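Long-range contacts in putative methylase (Clostridium difficile, PDB 3LDU), which is probably an RNA-binding methyltransferase that modifies guanine bases of ribosomal RNA, and holds GTP in a pocket of its methyltransferase domain: residues A[64-69]-A[156-161]; A[97-102]-A[142-147]; A[330-335]-A[351-356]; A[339-344]-A[370-375]. All coordinates share one frame; numbering follows the deposited sequence.

Contact 1. Residues A[64-69]-A[156-161]; sequences LKIAEF and ISIDTT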
# COMPACT_ATOMS: atom_id res chain seq x y z
N LEU A 64 7.12 5.84 -12.82
CA LEU A 64 7.94 6.92 -13.35
C LEU A 64 7.10 7.68 -14.39
O LEU A 64 6.71 7.11 -15.40
CB LEU A 64 9.20 6.35 -14.00
CG LEU A 64 10.05 7.37 -14.76
CD1 LEU A 64 10.58 8.45 -13.81
CD2 LEU A 64 11.20 6.68 -15.47
N LYS A 65 6.81 8.95 -14.12
CA LYS A 65 5.97 9.73 -15.03
C LYS A 65 6.78 10.14 -16.25
O LYS A 65 7.89 10.67 -16.13
CB LYS A 65 5.46 10.98 -14.34
CG LYS A 65 4.36 11.69 -15.11
CD LYS A 65 3.89 12.91 -14.35
CE LYS A 65 2.83 13.68 -15.12
NZ LYS A 65 2.31 14.82 -14.33
N ILE A 66 6.23 9.86 -17.43
CA ILE A 66 6.89 10.22 -18.70
C ILE A 66 6.30 11.47 -19.32
O ILE A 66 7.02 12.36 -19.80
CB ILE A 66 6.80 9.05 -19.73
CG1 ILE A 66 7.37 7.77 -19.13
CG2 ILE A 66 7.55 9.41 -21.02
CD1 ILE A 66 8.82 7.89 -18.71
N ALA A 67 4.98 11.54 -19.35
CA ALA A 67 4.33 12.63 -20.08
C ALA A 67 2.91 12.83 -19.59
O ALA A 67 2.28 11.90 -19.09
CB ALA A 67 4.32 12.33 -21.56
N GLU A 68 2.41 14.05 -19.74
CA GLU A 68 1.01 14.34 -19.51
C GLU A 68 0.54 15.33 -20.56
O GLU A 68 1.22 16.32 -20.84
CB GLU A 68 0.78 14.88 -18.09
CG GLU A 68 -0.64 15.34 -17.83
CD GLU A 68 -0.89 15.68 -16.37
OE1 GLU A 68 -2.07 15.77 -15.97
OE2 GLU A 68 0.09 15.84 -15.61
N PHE A 69 -0.59 15.04 -21.19
CA PHE A 69 -1.12 15.90 -22.24
C PHE A 69 -2.60 15.62 -22.42
O PHE A 69 -3.11 14.59 -21.97
CB PHE A 69 -0.39 15.65 -23.57
CG PHE A 69 -0.34 14.19 -23.97
CD1 PHE A 69 -1.43 13.57 -24.56
CD2 PHE A 69 0.82 13.44 -23.77
CE1 PHE A 69 -1.38 12.22 -24.94
CE2 PHE A 69 0.88 12.10 -24.14
CZ PHE A 69 -0.22 11.49 -24.73
N ILE A 156 1.11 9.22 -19.11
CA ILE A 156 1.80 7.99 -19.45
C ILE A 156 2.97 7.80 -18.49
O ILE A 156 3.72 8.75 -18.21
CB ILE A 156 2.31 7.97 -20.93
CG1 ILE A 156 1.14 8.14 -21.90
CG2 ILE A 156 2.99 6.65 -21.24
CD1 ILE A 156 1.57 8.20 -23.35
N SER A 157 3.11 6.60 -17.96
CA SER A 157 4.18 6.34 -17.02
C SER A 157 4.75 4.95 -17.27
O SER A 157 4.18 4.17 -18.03
CB SER A 157 3.66 6.43 -15.58
OG SER A 157 2.66 5.44 -15.37
N ILE A 158 5.87 4.67 -16.63
CA ILE A 158 6.44 3.32 -16.65
C ILE A 158 6.41 2.76 -15.23
O ILE A 158 6.82 3.42 -14.28
CB ILE A 158 7.90 3.31 -17.17
CG1 ILE A 158 8.00 4.14 -18.47
CG2 ILE A 158 8.39 1.87 -17.37
CD1 ILE A 158 9.36 4.08 -19.15
N ASP A 159 5.90 1.54 -15.09
CA ASP A 159 5.86 0.87 -13.80
C ASP A 159 7.28 0.49 -13.36
O ASP A 159 7.99 -0.20 -14.10
CB ASP A 159 4.99 -0.38 -13.92
CG ASP A 159 4.99 -1.22 -12.65
OD1 ASP A 159 5.22 -0.64 -11.57
OD2 ASP A 159 4.74 -2.44 -12.74
N THR A 160 7.70 0.93 -12.18
CA THR A 160 9.05 0.62 -11.67
C THR A 160 9.01 -0.55 -10.70
O THR A 160 10.06 -1.03 -10.25
CB THR A 160 9.71 1.82 -10.95
OG1 THR A 160 9.07 2.04 -9.69
CG2 THR A 160 9.62 3.10 -11.78
N THR A 161 7.80 -1.00 -10.39
CA THR A 161 7.58 -1.95 -9.28
C THR A 161 7.46 -3.42 -9.69
O THR A 161 8.21 -4.26 -9.22
CB THR A 161 6.32 -1.53 -8.50
OG1 THR A 161 6.50 -0.19 -8.02
CG2 THR A 161 6.09 -2.48 -7.33
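Ile156 faces two residues of 64-69 at once. Its carbonyl O accepts from Ile66 N at 2.9 Å and from Ala67 N at a longer 3.3 Å, while Ile156 N gives its own bond to Ala67 O. This is a classic beta bulge. Ile66 has a helix-like psi of -45°, which turns its side chain toward 156-161. At the far end of Ile156, CD1 lies 4.0 Å from Phe69 CZ, and both side chains also pack on helix 74-82. Phe69 reaches back this way because CG stands between backbone N and carbonyl carbon (chi1 52°). Ser157 pairs with Lys65 without hydrogen bonds between them; its small side chain suits this close approach, with CB 3.1 Å from Leu64 O. The two antiparallel strands are neighbours within a seven-stranded mixed sheet that continues from the ferredoxin-like part, through strand 7-12, into the THUMP domain. Ile158 makes a two-way backbone pair with Leu64, and its CG1 rests 3.7 Å from Ile66 CG1, an apolar contact that the inward turn of Ile66 makes possible. Asp159 takes Thr161 N on OD1 in an Asx turn and bridges to Arg61. Thr160 lays its methyl CG2 3.9 Å from Leu64 N, while OG1 bonds to Val62 O.

Contact 2. Residues A[97-102]-A[142-147]; sequences PISKAS and KYPIFV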
# COMPACT_ATOMS: atom_id res chain seq x y z
N PRO A 97 5.63 -3.70 -22.97
CA PRO A 97 4.22 -4.06 -23.08
C PRO A 97 3.39 -2.92 -22.49
O PRO A 97 3.84 -2.28 -21.55
CB PRO A 97 4.12 -5.31 -22.20
CG PRO A 97 5.19 -5.13 -21.16
CD PRO A 97 6.32 -4.42 -21.89
N ILE A 98 2.23 -2.64 -23.07
CA ILE A 98 1.33 -1.64 -22.50
C ILE A 98 0.46 -2.41 -21.51
O ILE A 98 -0.54 -3.03 -21.88
CB ILE A 98 0.48 -0.94 -23.58
CG1 ILE A 98 1.34 -0.63 -24.82
CG2 ILE A 98 -0.13 0.34 -23.03
CD1 ILE A 98 2.57 0.25 -24.51
N SER A 99 0.88 -2.40 -20.26
CA SER A 99 0.37 -3.37 -19.31
C SER A 99 -1.03 -3.04 -18.86
O SER A 99 -1.79 -3.93 -18.47
CB SER A 99 1.32 -3.49 -18.11
OG SER A 99 2.58 -3.99 -18.54
N LYS A 100 -1.39 -1.77 -18.92
CA LYS A 100 -2.66 -1.33 -18.34
C LYS A 100 -3.06 0.04 -18.84
O LYS A 100 -2.21 0.93 -19.01
CB LYS A 100 -2.54 -1.29 -16.82
CG LYS A 100 -3.78 -0.80 -16.11
CD LYS A 100 -3.52 -0.70 -14.61
CE LYS A 100 -4.80 -0.47 -13.82
NZ LYS A 100 -4.49 -0.25 -12.38
N ALA A 101 -4.36 0.23 -19.10
CA ALA A 101 -4.89 1.56 -19.37
C ALA A 101 -6.15 1.77 -18.56
O ALA A 101 -6.99 0.87 -18.47
CB ALA A 101 -5.17 1.76 -20.85
N SER A 102 -6.27 2.95 -17.96
CA SER A 102 -7.48 3.30 -17.22
C SER A 102 -8.02 4.59 -17.81
O SER A 102 -7.26 5.49 -18.12
CB SER A 102 -7.15 3.50 -15.73
OG SER A 102 -6.52 2.37 -15.17
N LYS A 142 12.10 -5.66 -19.24
CA LYS A 142 10.73 -5.16 -19.40
C LYS A 142 10.50 -3.79 -18.75
O LYS A 142 10.90 -3.55 -17.60
CB LYS A 142 9.76 -6.20 -18.83
CG LYS A 142 8.28 -5.92 -19.01
CD LYS A 142 7.45 -7.08 -18.43
CE LYS A 142 5.97 -6.71 -18.27
NZ LYS A 142 5.20 -7.68 -17.42
N TYR A 143 9.86 -2.89 -19.51
CA TYR A 143 9.47 -1.54 -19.07
C TYR A 143 7.96 -1.43 -19.27
O TYR A 143 7.51 -1.03 -20.35
CB TYR A 143 10.18 -0.49 -19.94
CG TYR A 143 11.68 -0.45 -19.73
CD1 TYR A 143 12.27 0.53 -18.93
CD2 TYR A 143 12.51 -1.41 -20.30
CE1 TYR A 143 13.65 0.56 -18.73
CE2 TYR A 143 13.88 -1.40 -20.09
CZ TYR A 143 14.44 -0.41 -19.31
OH TYR A 143 15.81 -0.40 -19.10
N PRO A 144 7.16 -1.80 -18.25
CA PRO A 144 5.72 -1.88 -18.46
C PRO A 144 5.12 -0.49 -18.53
O PRO A 144 5.34 0.32 -17.63
CB PRO A 144 5.21 -2.63 -17.22
CG PRO A 144 6.47 -3.23 -16.57
CD PRO A 144 7.56 -2.25 -16.91
N ILE A 145 4.38 -0.21 -19.60
CA ILE A 145 3.84 1.13 -19.81
C ILE A 145 2.42 1.20 -19.27
O ILE A 145 1.59 0.33 -19.56
CB ILE A 145 3.86 1.49 -21.31
CG1 ILE A 145 5.25 1.23 -21.92
CG2 ILE A 145 3.42 2.93 -21.53
CD1 ILE A 145 6.38 2.11 -21.34
N PHE A 146 2.14 2.23 -18.48
CA PHE A 146 0.81 2.44 -17.91
C PHE A 146 0.22 3.74 -18.46
O PHE A 146 0.91 4.76 -18.51
CB PHE A 146 0.89 2.52 -16.39
CG PHE A 146 0.91 1.17 -15.69
CD1 PHE A 146 1.85 0.19 -16.02
CD2 PHE A 146 -0.01 0.90 -14.68
CE1 PHE A 146 1.86 -1.03 -15.35
CE2 PHE A 146 0.01 -0.32 -14.01
CZ PHE A 146 0.94 -1.29 -14.35
N VAL A 147 -1.05 3.71 -18.86
CA VAL A 147 -1.72 4.90 -19.38
C VAL A 147 -2.94 5.19 -18.52
O VAL A 147 -3.71 4.28 -18.22
CB VAL A 147 -2.18 4.71 -20.84
CG1 VAL A 147 -2.77 6.01 -21.39
CG2 VAL A 147 -1.03 4.25 -21.72
O HOH W 1 -3.50 2.83 -15.57
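Lys100 sets CB over one face of the Phe146 ring, near its rim, 4.1 Å from the ring centroid in a CH-pi contact. The chain then runs out past the ring, CD 3.6 Å from Phe146 CE2. Extended, with CG anti to the backbone N (chi1 178°), it carries the ammonium onward, so a lysine can spare a methylene for the ring and still send its charge outward. Beside it, Ser99 CB fits against Phe146 CE1 at 3.7 Å, and Ser99 OG nestles against Pro144 CB. Ser99 is the extra residue of a beta bulge: the parallel register slips by one between the Ile98–Ile145 and Lys100–Phe146 pairs, and this turns the small serine inward to fill the notch between proline and phenylalanine. On the other face of the sheet, Ile98 CD1 butts against Ile145 CB at 3.7 Å, and the small Ala101 sits against the branched Val147. At the start of the pairing, Pro97 CG presses on Lys142 CE at a tight 3.4 Å, ring and chain crossing at about a right angle. A water spans Ser102 OG and Val147 O at the other end. Strand 98-104 is an outermost strand, within this chain, of the seven-stranded sheet, in its THUMP part; helix 111-129 covers the face bearing Ile98, Ala101 and Val147, and strand 153-159 flanks 145-150 on its other side.

Contact 3. Residues A[330-335]-A[351-356]; sequences YAFRKL and YEFGQK
Arg333 grips the carbonyl of Phe353 end-on with both terminal nitrogens: NH1 lies 2.8 Å and NH2 3.0 Å from Phe353 O. The oxygen sits at the edge of the guanidinium, only 8° from its plane, so the two N-H groups converge on a single acceptor; the price is that both bonds are bent. The bend of the arginine chain at chi3 (-72°) turns the guanidinium to meet this oxygen. Phe353 is the last residue of helix 349-353, where a carbonyl typically has no helical N-H ahead of it and where the helix dipole would be expected to favour a positive charge. Gly354 then leaves the helix with positive phi (88°), a conformation natural to glycine, and its bare CA lets the guanidinium come in close. Gly354 O lies 3.6 Å from Arg333 NH1, over one guanidinium face. In the Rossmann-like methyltransferase domain, this joins the C-terminal end of helix 315-333 to the short helix that follows strand 339-344. Gln355 slides past the arginine in the opposite direction, its amide turned steeply against the guanidinium; NE2 comes near NH1, but both are donors, and NE2 bonds instead to Tyr340 OH. Farther in, Arg333 NH1 stands over one face of the Phe353 ring, 3.9 Å from CE2, although the cation-pi attraction is long and at most weak. The same ring meets Phe332 with its edge, CZ 4.0 Å from Phe332 CD2, the two side chains crossing at about a right angle. Phe332 in turn packs on Pro202, a residue of the GTP site.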
# COMPACT_ATOMS: atom_id res chain seq x y z
N TYR A 330 -18.18 -3.95 25.36
CA TYR A 330 -18.16 -4.25 26.79
C TYR A 330 -16.75 -4.55 27.28
O TYR A 330 -16.28 -3.95 28.25
CB TYR A 330 -19.12 -5.40 27.11
CG TYR A 330 -19.14 -5.86 28.56
CD1 TYR A 330 -19.76 -5.09 29.54
CD2 TYR A 330 -18.56 -7.07 28.93
CE1 TYR A 330 -19.79 -5.52 30.86
CE2 TYR A 330 -18.59 -7.50 30.25
CZ TYR A 330 -19.20 -6.72 31.21
OH TYR A 330 -19.23 -7.16 32.52
N ALA A 331 -16.05 -5.45 26.58
CA ALA A 331 -14.70 -5.85 26.98
C ALA A 331 -13.71 -4.69 26.90
O ALA A 331 -12.90 -4.49 27.80
CB ALA A 331 -14.19 -7.03 26.14
N PHE A 332 -13.75 -3.95 25.80
CA PHE A 332 -12.76 -2.91 25.60
C PHE A 332 -12.93 -1.75 26.59
O PHE A 332 -11.95 -1.12 27.01
CB PHE A 332 -12.81 -2.38 24.16
CG PHE A 332 -12.34 -3.37 23.11
CD1 PHE A 332 -12.00 -4.67 23.44
CD2 PHE A 332 -12.24 -2.97 21.78
CE1 PHE A 332 -11.56 -5.56 22.45
CE2 PHE A 332 -11.81 -3.85 20.79
CZ PHE A 332 -11.47 -5.15 21.13
N ARG A 333 -14.17 -1.45 26.96
CA ARG A 333 -14.45 -0.35 27.88
C ARG A 333 -14.03 -0.67 29.32
O ARG A 333 -13.91 0.23 30.15
CB ARG A 333 -15.94 0.07 27.80
CG ARG A 333 -16.26 0.92 26.55
CD ARG A 333 -17.67 1.53 26.59
NE ARG A 333 -18.71 0.53 26.38
CZ ARG A 333 -19.05 0.04 25.19
NH1 ARG A 333 -18.42 0.45 24.09
NH2 ARG A 333 -20.00 -0.88 25.11
N LYS A 334 -13.79 -1.95 29.59
CA LYS A 334 -13.32 -2.39 30.91
C LYS A 334 -11.80 -2.28 31.06
O LYS A 334 -11.26 -2.48 32.15
CB LYS A 334 -13.78 -3.83 31.19
CG LYS A 334 -15.26 -3.94 31.52
CD LYS A 334 -15.73 -5.39 31.55
CE LYS A 334 -15.01 -6.20 32.62
NZ LYS A 334 -15.40 -7.64 32.58
N LEU A 335 -11.12 -2.00 29.95
CA LEU A 335 -9.68 -1.81 29.97
C LEU A 335 -9.35 -0.48 30.64
O LEU A 335 -10.16 0.45 30.63
CB LEU A 335 -9.12 -1.85 28.54
CG LEU A 335 -9.36 -3.19 27.84
CD1 LEU A 335 -9.04 -3.15 26.33
CD2 LEU A 335 -8.57 -4.28 28.55
N TYR A 351 -23.27 2.21 16.95
CA TYR A 351 -24.47 1.89 17.70
C TYR A 351 -24.38 0.53 18.40
O TYR A 351 -24.73 0.40 19.58
CB TYR A 351 -25.71 1.96 16.80
CG TYR A 351 -26.98 1.62 17.54
CD1 TYR A 351 -27.57 2.54 18.40
CD2 TYR A 351 -27.58 0.38 17.40
CE1 TYR A 351 -28.73 2.22 19.09
CE2 TYR A 351 -28.74 0.05 18.08
CZ TYR A 351 -29.31 0.98 18.93
OH TYR A 351 -30.46 0.67 19.61
N GLU A 352 -23.91 -0.50 17.70
CA GLU A 352 -23.84 -1.83 18.30
C GLU A 352 -22.66 -1.95 19.27
O GLU A 352 -22.76 -2.62 20.32
CB GLU A 352 -23.75 -2.90 17.21
CG GLU A 352 -24.87 -2.83 16.18
CD GLU A 352 -26.23 -3.16 16.77
OE1 GLU A 352 -26.29 -3.67 17.91
OE2 GLU A 352 -27.25 -2.92 16.08
N PHE A 353 -21.55 -1.29 18.93
CA PHE A 353 -20.37 -1.24 19.78
C PHE A 353 -20.63 -0.50 21.10
O PHE A 353 -19.99 -0.79 22.11
CB PHE A 353 -19.22 -0.58 19.01
CG PHE A 353 -17.91 -0.61 19.73
CD1 PHE A 353 -17.20 -1.80 19.86
CD2 PHE A 353 -17.36 0.55 20.25
CE1 PHE A 353 -15.98 -1.84 20.51
CE2 PHE A 353 -16.13 0.52 20.90
CZ PHE A 353 -15.44 -0.68 21.02
N GLY A 354 -21.56 0.45 21.08
CA GLY A 354 -21.96 1.14 22.30
C GLY A 354 -21.14 2.38 22.64
O GLY A 354 -21.12 2.82 23.79
N GLN A 355 -20.46 2.94 21.64
CA GLN A 355 -19.61 4.09 21.87
C GLN A 355 -19.36 4.86 20.57
O GLN A 355 -19.16 4.25 19.52
CB GLN A 355 -18.28 3.63 22.48
CG GLN A 355 -17.41 4.74 23.05
CD GLN A 355 -16.15 4.20 23.67
OE1 GLN A 355 -15.26 4.97 24.06
NE2 GLN A 355 -16.05 2.88 23.76
N LYS A 356 -19.42 6.19 20.65
CA LYS A 356 -19.19 7.05 19.50
C LYS A 356 -17.69 7.25 19.34
O LYS A 356 -16.99 7.49 20.32
CB LYS A 356 -19.89 8.41 19.70
CG LYS A 356 -19.82 9.33 18.49
CD LYS A 356 -20.79 10.50 18.59
CE LYS A 356 -20.10 11.77 19.06
NZ LYS A 356 -19.53 11.66 20.44

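Contact 4. Residues A[339-344]-A[370-375]; sequences SYYLIT and TNFFQY
The Tyr340 ring has the carbonyl O of Tyr375 over one face, and its CD1–CE1 rim meets Tyr375 CB, 3.4 Å from Tyr340 CD1. The two rings are tilted 32° to each other, an oblique pair rather than a stack. These strands form the antiparallel end of a class I methyltransferase sheet, with strand order 3-2-1-4-5-7-6: 339-344 is the fifth strand and 368-375 the seventh, running against its neighbours. Backbone bonds join the hydrogen-bonded pairs Tyr340–Tyr375, Leu342–Phe373 and Thr344–Asn371 in both directions. On the face with Tyr340, Thr344 places its methyl CG2 3.7 Å from Phe373 CE2; CG2 meets the ring obliquely, while OG1 bonds to Tyr325 OH and Tyr346 N. Helix 349-353 covers Leu342, Phe373 and Tyr375, and the Tyr375 hydroxyl bonds to the backbone O of Gln355. The opposite face carries Tyr341, whose CB touches Phe372 CZ at 3.3 Å. These rings are near parallel, 25° apart, but slid so far that they barely overlap. Phe372 leans across the neighbouring strand because CG is anti to its backbone N (chi1 -170°). Gln374 runs along the edge of the Tyr341 ring, its CG in the ring plane and its CB 3.6 Å from Tyr341 CD1. Ile343 extends CD1 to Thr370 OG1 at 3.6 Å and also lies near Ile179 of the GTP site. At the strand end, one water donates to Thr344 O at 2.8 Å and accepts from Asn371 ND2 at 2.9 Å.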
# COMPACT_ATOMS: atom_id res chain seq x y z
N SER A 339 -6.66 2.63 24.19
CA SER A 339 -7.12 3.24 22.95
C SER A 339 -7.44 2.08 22.01
O SER A 339 -6.67 1.13 21.95
CB SER A 339 -6.00 4.06 22.30
OG SER A 339 -5.66 5.21 23.07
N TYR A 340 -8.54 2.14 21.27
CA TYR A 340 -8.85 1.05 20.36
C TYR A 340 -9.33 1.57 19.01
O TYR A 340 -9.97 2.63 18.94
CB TYR A 340 -9.83 0.04 20.97
CG TYR A 340 -10.80 0.61 22.00
CD1 TYR A 340 -12.04 1.08 21.62
CD2 TYR A 340 -10.48 0.63 23.35
CE1 TYR A 340 -12.94 1.59 22.55
CE2 TYR A 340 -11.37 1.15 24.30
CZ TYR A 340 -12.60 1.62 23.88
OH TYR A 340 -13.52 2.14 24.79
N TYR A 341 -9.02 0.83 17.95
CA TYR A 341 -9.27 1.26 16.58
C TYR A 341 -9.77 0.05 15.82
O TYR A 341 -9.15 -1.01 15.86
CB TYR A 341 -7.96 1.77 15.96
CG TYR A 341 -7.34 2.92 16.74
CD1 TYR A 341 -7.58 4.24 16.39
CD2 TYR A 341 -6.53 2.67 17.86
CE1 TYR A 341 -7.01 5.30 17.10
CE2 TYR A 341 -5.97 3.72 18.59
CZ TYR A 341 -6.21 5.03 18.20
OH TYR A 341 -5.67 6.09 18.91
N LEU A 342 -10.91 0.19 15.15
CA LEU A 342 -11.52 -0.96 14.48
C LEU A 342 -11.95 -0.57 13.09
O LEU A 342 -12.55 0.49 12.88
CB LEU A 342 -12.76 -1.42 15.26
CG LEU A 342 -12.54 -1.96 16.67
CD1 LEU A 342 -12.71 -0.83 17.67
CD2 LEU A 342 -13.50 -3.10 16.99
N ILE A 343 -11.63 -1.42 12.12
CA ILE A 343 -12.06 -1.19 10.75
C ILE A 343 -13.18 -2.16 10.37
O ILE A 343 -13.08 -3.36 10.60
CB ILE A 343 -10.87 -1.28 9.75
CG1 ILE A 343 -11.39 -1.07 8.32
CG2 ILE A 343 -10.12 -2.61 9.89
CD1 ILE A 343 -10.28 -0.75 7.29
N THR A 344 -14.28 -1.63 9.86
CA THR A 344 -15.38 -2.48 9.43
C THR A 344 -16.25 -1.77 8.42
O THR A 344 -16.33 -0.54 8.42
CB THR A 344 -16.26 -2.97 10.61
OG1 THR A 344 -17.33 -3.77 10.09
CG2 THR A 344 -16.84 -1.80 11.38
N THR A 370 -15.09 0.41 3.69
CA THR A 370 -14.88 0.27 5.12
C THR A 370 -14.71 1.62 5.79
O THR A 370 -14.35 2.61 5.14
CB THR A 370 -13.65 -0.61 5.41
OG1 THR A 370 -12.56 -0.16 4.61
CG2 THR A 370 -13.93 -2.06 5.05
N ASN A 371 -14.99 1.67 7.09
CA ASN A 371 -14.68 2.84 7.91
C ASN A 371 -13.73 2.45 9.03
O ASN A 371 -13.81 1.35 9.56
CB ASN A 371 -15.94 3.45 8.52
CG ASN A 371 -16.80 4.13 7.49
OD1 ASN A 371 -16.46 5.21 6.99
ND2 ASN A 371 -17.93 3.52 7.17
N PHE A 372 -12.82 3.35 9.39
CA PHE A 372 -11.90 3.11 10.49
C PHE A 372 -12.40 3.96 11.65
O PHE A 372 -12.37 5.18 11.59
CB PHE A 372 -10.49 3.56 10.08
CG PHE A 372 -9.40 3.17 11.04
CD1 PHE A 372 -9.35 1.89 11.59
CD2 PHE A 372 -8.40 4.07 11.37
CE1 PHE A 372 -8.32 1.53 12.45
CE2 PHE A 372 -7.38 3.72 12.23
CZ PHE A 372 -7.33 2.45 12.77
N PHE A 373 -12.90 3.30 12.70
CA PHE A 373 -13.44 3.96 13.88
C PHE A 373 -12.37 4.08 14.96
O PHE A 373 -11.83 3.08 15.42
CB PHE A 373 -14.60 3.16 14.42
CG PHE A 373 -15.76 3.05 13.48
CD1 PHE A 373 -16.75 4.02 13.47
CD2 PHE A 373 -15.86 1.98 12.60
CE1 PHE A 373 -17.83 3.92 12.60
CE2 PHE A 373 -16.94 1.87 11.74
CZ PHE A 373 -17.92 2.84 11.74
N GLN A 374 -12.07 5.30 15.38
CA GLN A 374 -10.91 5.56 16.23
C GLN A 374 -11.38 5.96 17.62
O GLN A 374 -12.19 6.88 17.75
CB GLN A 374 -10.07 6.69 15.62
CG GLN A 374 -9.63 6.35 14.22
CD GLN A 374 -8.89 7.48 13.51
OE1 GLN A 374 -8.85 7.52 12.28
NE2 GLN A 374 -8.31 8.40 14.28
N TYR A 375 -10.87 5.28 18.63
CA TYR A 375 -11.25 5.53 20.03
C TYR A 375 -10.03 5.72 20.91
O TYR A 375 -9.70 4.84 21.71
CB TYR A 375 -12.06 4.36 20.57
CG TYR A 375 -13.37 4.09 19.89
CD1 TYR A 375 -14.56 4.62 20.38
CD2 TYR A 375 -13.44 3.28 18.76
CE1 TYR A 375 -15.77 4.36 19.77
CE2 TYR A 375 -14.65 3.01 18.13
CZ TYR A 375 -15.82 3.56 18.64
OH TYR A 375 -17.02 3.30 18.03
O HOH W 2 -18.60 1.16 8.67

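Overall arrangement
The four contacts fall into two pairs on opposite sides of the chain's centre. Contacts 1 and 2 share one sheet: strands 153-159 and 145-150 are neighbours in it, joined by Ser157 O to Phe146 N (2.8 Å), and contact 2 falls within the chain stretch that contact 1 spans. Contacts 3 and 4, centres about 12 Å apart, interlock along the chain and also pack together where Arg333 CG lies 3.5 Å from Tyr340 OH. The GTP lies by this second pair, about 8 Å from the Ile343 side chain and about 9 Å from that of Phe332. Contacts 1 and 4 are about 35 Å apart between centres, so the sheet of contacts 1 and 2 lies far from the pair beside the nucleotide.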